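Local coordinates for DUF917 domain-containing protein (Chromobacterium violaceum, PDB 2O3I) that is of unknown function but contains the N- and C-terminal S-Me-THD-like domains of the DUF917 family, at residues D53-T58 against P221-L226; A89-L94 against L124-V129. The protein carries 2 engineered substitutions. All blocks are in the same frame, centred on the assembly; numbering follows the deposited sequence.

Interaction 1 (D53-T58 against P221-L226); sequences DVDEAT and PVRGTL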
ATOM      1  N   ASP A  53      -1.955  28.470 -20.273  1.00 32.50           N
ATOM      2  CA  ASP A  53      -2.099  27.462 -21.316  1.00 32.79           C
ATOM      3  C   ASP A  53      -0.845  26.603 -21.294  1.00 31.37           C
ATOM      4  O   ASP A  53       0.196  27.018 -20.782  1.00 27.49           O
ATOM      5  CB  ASP A  53      -2.265  28.104 -22.692  1.00 36.53           C
ATOM      6  CG  ASP A  53      -3.541  28.925 -22.800  1.00 42.16           C
ATOM      7  OD1 ASP A  53      -3.460  30.168 -22.670  1.00 42.84           O
ATOM      8  OD2 ASP A  53      -4.626  28.322 -23.003  1.00 43.36           O
ATOM      9  N   VAL A  54      -0.952  25.399 -21.839  1.00 30.33           N
ATOM     10  CA  VAL A  54       0.171  24.479 -21.860  1.00 31.46           C
ATOM     11  C   VAL A  54       1.456  25.119 -22.387  1.00 32.39           C
ATOM     12  O   VAL A  54       2.520  24.941 -21.797  1.00 30.18           O
ATOM     13  CB  VAL A  54      -0.164  23.221 -22.700  1.00 30.66           C
ATOM     14  CG1 VAL A  54       1.037  22.286 -22.752  1.00 29.08           C
ATOM     15  CG2 VAL A  54      -1.375  22.500 -22.103  1.00 28.81           C
ATOM     16  N   ASP A  55       1.357  25.871 -23.483  1.00 35.11           N
ATOM     17  CA  ASP A  55       2.534  26.510 -24.083  1.00 38.79           C
ATOM     18  C   ASP A  55       3.096  27.672 -23.263  1.00 39.57           C
ATOM     19  O   ASP A  55       4.153  28.217 -23.592  1.00 41.45           O
ATOM     20  CB  ASP A  55       2.218  27.004 -25.505  1.00 41.92           C
ATOM     21  CG  ASP A  55       1.879  25.871 -26.467  1.00 43.51           C
ATOM     22  OD1 ASP A  55       2.617  24.862 -26.500  1.00 45.19           O
ATOM     23  OD2 ASP A  55       0.877  25.995 -27.204  1.00 47.24           O
ATOM     24  N   GLU A  56       2.392  28.053 -22.203  1.00 38.63           N
ATOM     25  CA  GLU A  56       2.844  29.139 -21.340  1.00 37.80           C
ATOM     26  C   GLU A  56       3.504  28.581 -20.084  1.00 35.82           C
ATOM     27  O   GLU A  56       4.286  29.269 -19.424  1.00 35.10           O
ATOM     28  CB  GLU A  56       1.664  30.029 -20.942  1.00 39.58           C
ATOM     29  CG  GLU A  56       0.996  30.711 -22.115  1.00 45.20           C
ATOM     30  CD  GLU A  56      -0.173  31.579 -21.700  1.00 48.24           C
ATOM     31  OE1 GLU A  56      -1.098  31.059 -21.037  1.00 49.88           O
ATOM     32  OE2 GLU A  56      -0.172  32.781 -22.045  1.00 50.44           O
ATOM     33  N   ALA A  57       3.181  27.333 -19.761  1.00 33.53           N
ATOM     34  CA  ALA A  57       3.729  26.674 -18.583  1.00 32.98           C
ATOM     35  C   ALA A  57       5.186  26.300 -18.829  1.00 32.96           C
ATOM     36  O   ALA A  57       5.516  25.129 -18.993  1.00 31.73           O
ATOM     37  CB  ALA A  57       2.913  25.436 -18.260  1.00 30.61           C
ATOM     38  N   THR A  58       6.059  27.302 -18.825  1.00 33.15           N
ATOM     39  CA  THR A  58       7.472  27.077 -19.099  1.00 36.05           C
ATOM     40  C   THR A  58       8.460  27.537 -18.022  1.00 37.28           C
ATOM     41  O   THR A  58       9.651  27.234 -18.111  1.00 36.21           O
ATOM     42  CB  THR A  58       7.872  27.765 -20.426  1.00 36.17           C
ATOM     43  OG1 THR A  58       7.636  29.176 -20.315  1.00 34.94           O
ATOM     44  CG2 THR A  58       7.052  27.220 -21.585  1.00 34.43           C
ATOM     45  N   PRO A 221      -2.404  16.432 -24.315  1.00 25.23           N
ATOM     46  CA  PRO A 221      -2.921  16.786 -25.641  1.00 24.42           C
ATOM     47  C   PRO A 221      -4.329  17.388 -25.625  1.00 25.56           C
ATOM     48  O   PRO A 221      -4.727  18.056 -26.581  1.00 26.74           O
ATOM     49  CB  PRO A 221      -2.859  15.466 -26.402  1.00 23.17           C
ATOM     50  CG  PRO A 221      -3.022  14.434 -25.311  1.00 23.83           C
ATOM     51  CD  PRO A 221      -2.159  14.982 -24.211  1.00 23.51           C
ATOM     52  N   VAL A 222      -5.084  17.157 -24.551  1.00 24.69           N
ATOM     53  CA  VAL A 222      -6.441  17.700 -24.457  1.00 24.86           C
ATOM     54  C   VAL A 222      -6.385  19.015 -23.684  1.00 25.19           C
ATOM     55  O   VAL A 222      -6.212  19.039 -22.462  1.00 23.75           O
ATOM     56  CB  VAL A 222      -7.383  16.704 -23.772  1.00 25.98           C
ATOM     57  CG1 VAL A 222      -8.827  17.203 -23.854  1.00 22.51           C
ATOM     58  CG2 VAL A 222      -7.248  15.338 -24.441  1.00 23.42           C
ATOM     59  N   ARG A 223      -6.567  20.113 -24.408  1.00 25.36           N
ATOM     60  CA  ARG A 223      -6.445  21.440 -23.819  1.00 25.18           C
ATOM     61  C   ARG A 223      -7.662  22.354 -23.789  1.00 23.01           C
ATOM     62  O   ARG A 223      -8.652  22.127 -24.483  1.00 20.94           O
ATOM     63  CB  ARG A 223      -5.297  22.154 -24.525  1.00 26.33           C
ATOM     64  CG  ARG A 223      -4.084  21.264 -24.642  1.00 26.58           C
ATOM     65  CD  ARG A 223      -2.969  21.908 -25.416  1.00 28.81           C
ATOM     66  NE  ARG A 223      -1.780  21.063 -25.399  1.00 31.14           N
ATOM     67  CZ  ARG A 223      -0.613  21.399 -25.941  1.00 32.50           C
ATOM     68  NH1 ARG A 223      -0.472  22.573 -26.552  1.00 29.05           N
ATOM     69  NH2 ARG A 223       0.414  20.559 -25.865  1.00 31.02           N
ATOM     70  N   GLY A 224      -7.555  23.400 -22.970  1.00 21.75           N
ATOM     71  CA  GLY A 224      -8.628  24.373 -22.832  1.00 21.82           C
ATOM     72  C   GLY A 224      -9.846  23.806 -22.133  1.00 20.50           C
ATOM     73  O   GLY A 224     -10.936  24.357 -22.227  1.00 18.87           O
ATOM     74  N   THR A 225      -9.649  22.710 -21.408  1.00 21.74           N
ATOM     75  CA  THR A 225     -10.742  22.046 -20.707  1.00 22.13           C
ATOM     76  C   THR A 225     -11.261  22.823 -19.507  1.00 21.89           C
ATOM     77  O   THR A 225     -12.442  22.733 -19.166  1.00 22.71           O
ATOM     78  CB  THR A 225     -10.312  20.654 -20.240  1.00 22.82           C
ATOM     79  OG1 THR A 225      -9.190  20.774 -19.352  1.00 22.73           O
ATOM     80  CG2 THR A 225      -9.927  19.796 -21.442  1.00 19.03           C
ATOM     81  N   LEU A 226     -10.390  23.587 -18.859  1.00 22.17           N
ATOM     82  CA  LEU A 226     -10.832  24.359 -17.714  1.00 23.76           C
ATOM     83  C   LEU A 226     -11.676  25.540 -18.202  1.00 25.17           C
ATOM     84  O   LEU A 226     -12.781  25.767 -17.698  1.00 26.76           O
ATOM     85  CB  LEU A 226      -9.632  24.844 -16.889  1.00 23.87           C
ATOM     86  CG  LEU A 226      -9.956  25.416 -15.502  1.00 25.17           C
ATOM     87  CD1 LEU A 226      -8.731  25.327 -14.619  1.00 25.80           C
ATOM     88  CD2 LEU A 226     -10.453  26.855 -15.614  1.00 25.33           C
TER
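V54 lies against one face of the R223 guanidinium, and this is the tightly packed half of the contact. Its CG1 stands 3.6 Å above the guanidinium plane, over the centre of the group, and its nearest atom there is NH2. The other branch serves the shaft: V54 CG2 comes within 3.6 Å of R223 NE and 3.7 Å of R223 CD. With CG1 anti to the backbone N (chi1 178°), the two methyls spread along the arginine, whose chain runs extended from CG to NE and crosses the valine at about a right angle. V54 is buried.

The solvent side is looser. D55, an exposed residue, brings its carboxylate to the edge of the guanidinium, where OD2 and R223 NH1 are 3.7 Å apart. That is a long salt bridge, and the two planes, 74° apart, do not form the flat paired arrangement of a bidentate bridge. The firmer polar bonds of R223 run from NE to the carbonyl of L220, just past helix 213-219, and from NH2 to that of G217 in its last turn. R223 is therefore probably oriented by those backbone oxygens, while V54 contributes an apolar surface to one face and D55 would add at most a weak electrostatic attraction.

Interaction 2 (A89-L94 against L124-V129); sequences AARQRL and LGLAVV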
ATOM      1  N   ALA A  89       4.931  18.280  -0.910  1.00 25.09           N
ATOM      2  CA  ALA A  89       5.904  17.210  -0.876  1.00 25.34           C
ATOM      3  C   ALA A  89       6.563  17.171  -2.259  1.00 25.30           C
ATOM      4  O   ALA A  89       7.786  17.062  -2.369  1.00 25.37           O
ATOM      5  CB  ALA A  89       5.213  15.879  -0.567  1.00 25.75           C
ATOM      6  N   ALA A  90       5.752  17.291  -3.306  1.00 23.42           N
ATOM      7  CA  ALA A  90       6.268  17.263  -4.672  1.00 26.28           C
ATOM      8  C   ALA A  90       7.178  18.462  -4.934  1.00 27.30           C
ATOM      9  O   ALA A  90       8.196  18.346  -5.618  1.00 27.25           O
ATOM     10  CB  ALA A  90       5.116  17.240  -5.673  1.00 24.58           C
ATOM     11  N   ARG A  91       6.806  19.612  -4.384  1.00 28.35           N
ATOM     12  CA  ARG A  91       7.604  20.820  -4.548  1.00 31.24           C
ATOM     13  C   ARG A  91       8.948  20.676  -3.832  1.00 30.99           C
ATOM     14  O   ARG A  91       9.988  21.083  -4.353  1.00 29.68           O
ATOM     15  CB  ARG A  91       6.853  22.030  -3.987  1.00 32.62           C
ATOM     16  CG  ARG A  91       7.713  23.283  -3.864  1.00 35.78           C
ATOM     17  CD  ARG A  91       6.917  24.457  -3.315  1.00 40.10           C
ATOM     18  NE  ARG A  91       6.732  25.488  -4.331  1.00 46.20           N
ATOM     19  CZ  ARG A  91       5.943  26.548  -4.189  1.00 47.54           C
ATOM     20  NH1 ARG A  91       5.254  26.721  -3.069  1.00 48.88           N
ATOM     21  NH2 ARG A  91       5.847  27.436  -5.169  1.00 49.86           N
ATOM     22  N   GLN A  92       8.917  20.112  -2.628  1.00 30.10           N
ATOM     23  CA  GLN A  92      10.144  19.917  -1.866  1.00 30.20           C
ATOM     24  C   GLN A  92      11.092  18.970  -2.615  1.00 28.61           C
ATOM     25  O   GLN A  92      12.301  19.207  -2.695  1.00 29.01           O
ATOM     26  CB  GLN A  92       9.822  19.351  -0.478  1.00 29.40           C
ATOM     27  CG  GLN A  92      11.061  19.080   0.368  1.00 33.85           C
ATOM     28  CD  GLN A  92      10.727  18.495   1.732  1.00 38.20           C
ATOM     29  OE1 GLN A  92      10.259  19.201   2.632  1.00 41.16           O
ATOM     30  NE2 GLN A  92      10.956  17.192   1.887  1.00 38.64           N
ATOM     31  N   ARG A  93      10.539  17.900  -3.172  1.00 26.72           N
ATOM     32  CA  ARG A  93      11.358  16.948  -3.902  1.00 26.90           C
ATOM     33  C   ARG A  93      11.989  17.618  -5.108  1.00 27.01           C
ATOM     34  O   ARG A  93      13.166  17.404  -5.396  1.00 27.67           O
ATOM     35  CB  ARG A  93      10.521  15.748  -4.357  1.00 27.82           C
ATOM     36  CG  ARG A  93      11.297  14.762  -5.202  1.00 29.55           C
ATOM     37  CD  ARG A  93      12.467  14.167  -4.428  1.00 32.00           C
ATOM     38  NE  ARG A  93      12.178  12.795  -4.031  1.00 38.66           N
ATOM     39  CZ  ARG A  93      11.308  12.454  -3.090  1.00 40.57           C
ATOM     40  NH1 ARG A  93      10.640  13.383  -2.426  1.00 43.59           N
ATOM     41  NH2 ARG A  93      11.079  11.175  -2.836  1.00 44.38           N
ATOM     42  N   LEU A  94      11.209  18.431  -5.814  1.00 26.66           N
ATOM     43  CA  LEU A  94      11.717  19.127  -6.987  1.00 27.30           C
ATOM     44  C   LEU A  94      12.808  20.108  -6.576  1.00 28.89           C
ATOM     45  O   LEU A  94      13.797  20.284  -7.287  1.00 28.13           O
ATOM     46  CB  LEU A  94      10.583  19.864  -7.699  1.00 25.97           C
ATOM     47  CG  LEU A  94       9.624  18.985  -8.515  1.00 28.17           C
ATOM     48  CD1 LEU A  94       8.405  19.797  -8.910  1.00 24.11           C
ATOM     49  CD2 LEU A  94      10.342  18.425  -9.754  1.00 24.49           C
ATOM     50  N   LEU A 124      -0.307  27.758  -2.801  1.00 30.22           N
ATOM     51  CA  LEU A 124       1.138  27.645  -2.942  1.00 28.18           C
ATOM     52  C   LEU A 124       1.780  28.656  -3.881  1.00 28.57           C
ATOM     53  O   LEU A 124       3.003  28.666  -4.047  1.00 29.40           O
ATOM     54  CB  LEU A 124       1.493  26.232  -3.399  1.00 28.68           C
ATOM     55  CG  LEU A 124       0.982  25.109  -2.491  1.00 28.42           C
ATOM     56  CD1 LEU A 124       1.463  23.777  -3.027  1.00 29.68           C
ATOM     57  CD2 LEU A 124       1.484  25.319  -1.074  1.00 31.49           C
ATOM     58  N   GLY A 125       0.964  29.505  -4.494  1.00 27.28           N
ATOM     59  CA  GLY A 125       1.500  30.495  -5.410  1.00 28.14           C
ATOM     60  C   GLY A 125       1.898  29.897  -6.750  1.00 29.04           C
ATOM     61  O   GLY A 125       2.879  30.322  -7.366  1.00 28.87           O
ATOM     62  N   LEU A 126       1.133  28.910  -7.210  1.00 27.90           N
ATOM     63  CA  LEU A 126       1.419  28.263  -8.486  1.00 27.80           C
ATOM     64  C   LEU A 126       0.358  28.639  -9.506  1.00 27.64           C
ATOM     65  O   LEU A 126      -0.589  29.359  -9.202  1.00 28.07           O
ATOM     66  CB  LEU A 126       1.427  26.742  -8.319  1.00 26.81           C
ATOM     67  CG  LEU A 126       2.202  26.174  -7.122  1.00 28.13           C
ATOM     68  CD1 LEU A 126       1.942  24.681  -7.017  1.00 27.50           C
ATOM     69  CD2 LEU A 126       3.689  26.446  -7.278  1.00 27.87           C
ATOM     70  N   ALA A 127       0.526  28.152 -10.726  1.00 27.68           N
ATOM     71  CA  ALA A 127      -0.447  28.406 -11.772  1.00 28.05           C
ATOM     72  C   ALA A 127      -1.045  27.060 -12.183  1.00 27.46           C
ATOM     73  O   ALA A 127      -0.344  26.046 -12.239  1.00 27.76           O
ATOM     74  CB  ALA A 127       0.218  29.086 -12.971  1.00 26.88           C
ATOM     75  N   VAL A 128      -2.347  27.050 -12.443  1.00 27.66           N
ATOM     76  CA  VAL A 128      -3.036  25.834 -12.859  1.00 27.91           C
ATOM     77  C   VAL A 128      -3.064  25.822 -14.385  1.00 26.20           C
ATOM     78  O   VAL A 128      -3.292  26.852 -15.016  1.00 25.29           O
ATOM     79  CB  VAL A 128      -4.478  25.798 -12.295  1.00 28.66           C
ATOM     80  CG1 VAL A 128      -5.205  27.079 -12.662  1.00 32.88           C
ATOM     81  CG2 VAL A 128      -5.228  24.582 -12.834  1.00 27.09           C
ATOM     82  N   VAL A 129      -2.807  24.661 -14.978  1.00 24.26           N
ATOM     83  CA  VAL A 129      -2.796  24.547 -16.431  1.00 22.08           C
ATOM     84  C   VAL A 129      -4.213  24.377 -16.976  1.00 22.19           C
ATOM     85  O   VAL A 129      -5.007  23.635 -16.410  1.00 22.54           O
ATOM     86  CB  VAL A 129      -1.918  23.359 -16.863  1.00 21.76           C
ATOM     87  CG1 VAL A 129      -1.940  23.203 -18.380  1.00 22.25           C
ATOM     88  CG2 VAL A 129      -0.493  23.578 -16.365  1.00 18.72           C
TER
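The backbones stay well apart, R91 and L124 forming the nearest CA pair at 9.5 Å, and a single long side chain from helix 81-96 spans the interval. With CG anti to the backbone N, R91 reaches out from the helix, and a bend at chi3 (-112°) turns its guanidinium onto the carbonyl oxygen of L124. Both terminal nitrogens grip that one atom end-on: NH1 to O is 3.1 Å and NH2 to O is 3.3 Å. Neither bond is straight, the N-H...O angles being 141° and 135°, as expected when two donors of one guanidinium converge on one acceptor. NH1 arrives in the carbonyl plane on a lone pair, whereas NH2 is tilted from that plane; L124 O itself sits somewhat off the guanidinium plane, so the grip is not flat.

The acceptor belongs to the last residue of helix 111-124, and G125, with positive phi, turns the chain toward strand 127-129. This is the helix-to-strand connection of a parallel beta-alpha-beta unit, since strands 101-105 and 127-129 are parallel neighbours in the sheet. L126 lies over one guanidinium face toward the NH2 end, its CD2 in a rather tight 3.2 Å approach to R91 NH2. L126 also packs on L101 and V104.

How the interactions relate
From the N terminus, the chain leaves strand 49-52 into the first segment of interaction 1, crosses strand 61-69 and enters helix 81-96, where interaction 2 begins. Interaction 2 closes a short loop, with 29 residues between its segments, through strand 101-105 and helix 111-124. Interaction 1 closes only at 221-226, after 162 intervening residues, so interaction 2 is nested inside its loop. The shorter closure joins elements of the N-terminal S-Me-THD-like domain; the longer one links that domain to the C-terminal one. Their centres lie about 17 Å apart, yet they meet at strand 127-129: V54 CG2 is 3.8 Å from V129 CG1, and L226 CD1 is 4.0 Å from V128 CG2.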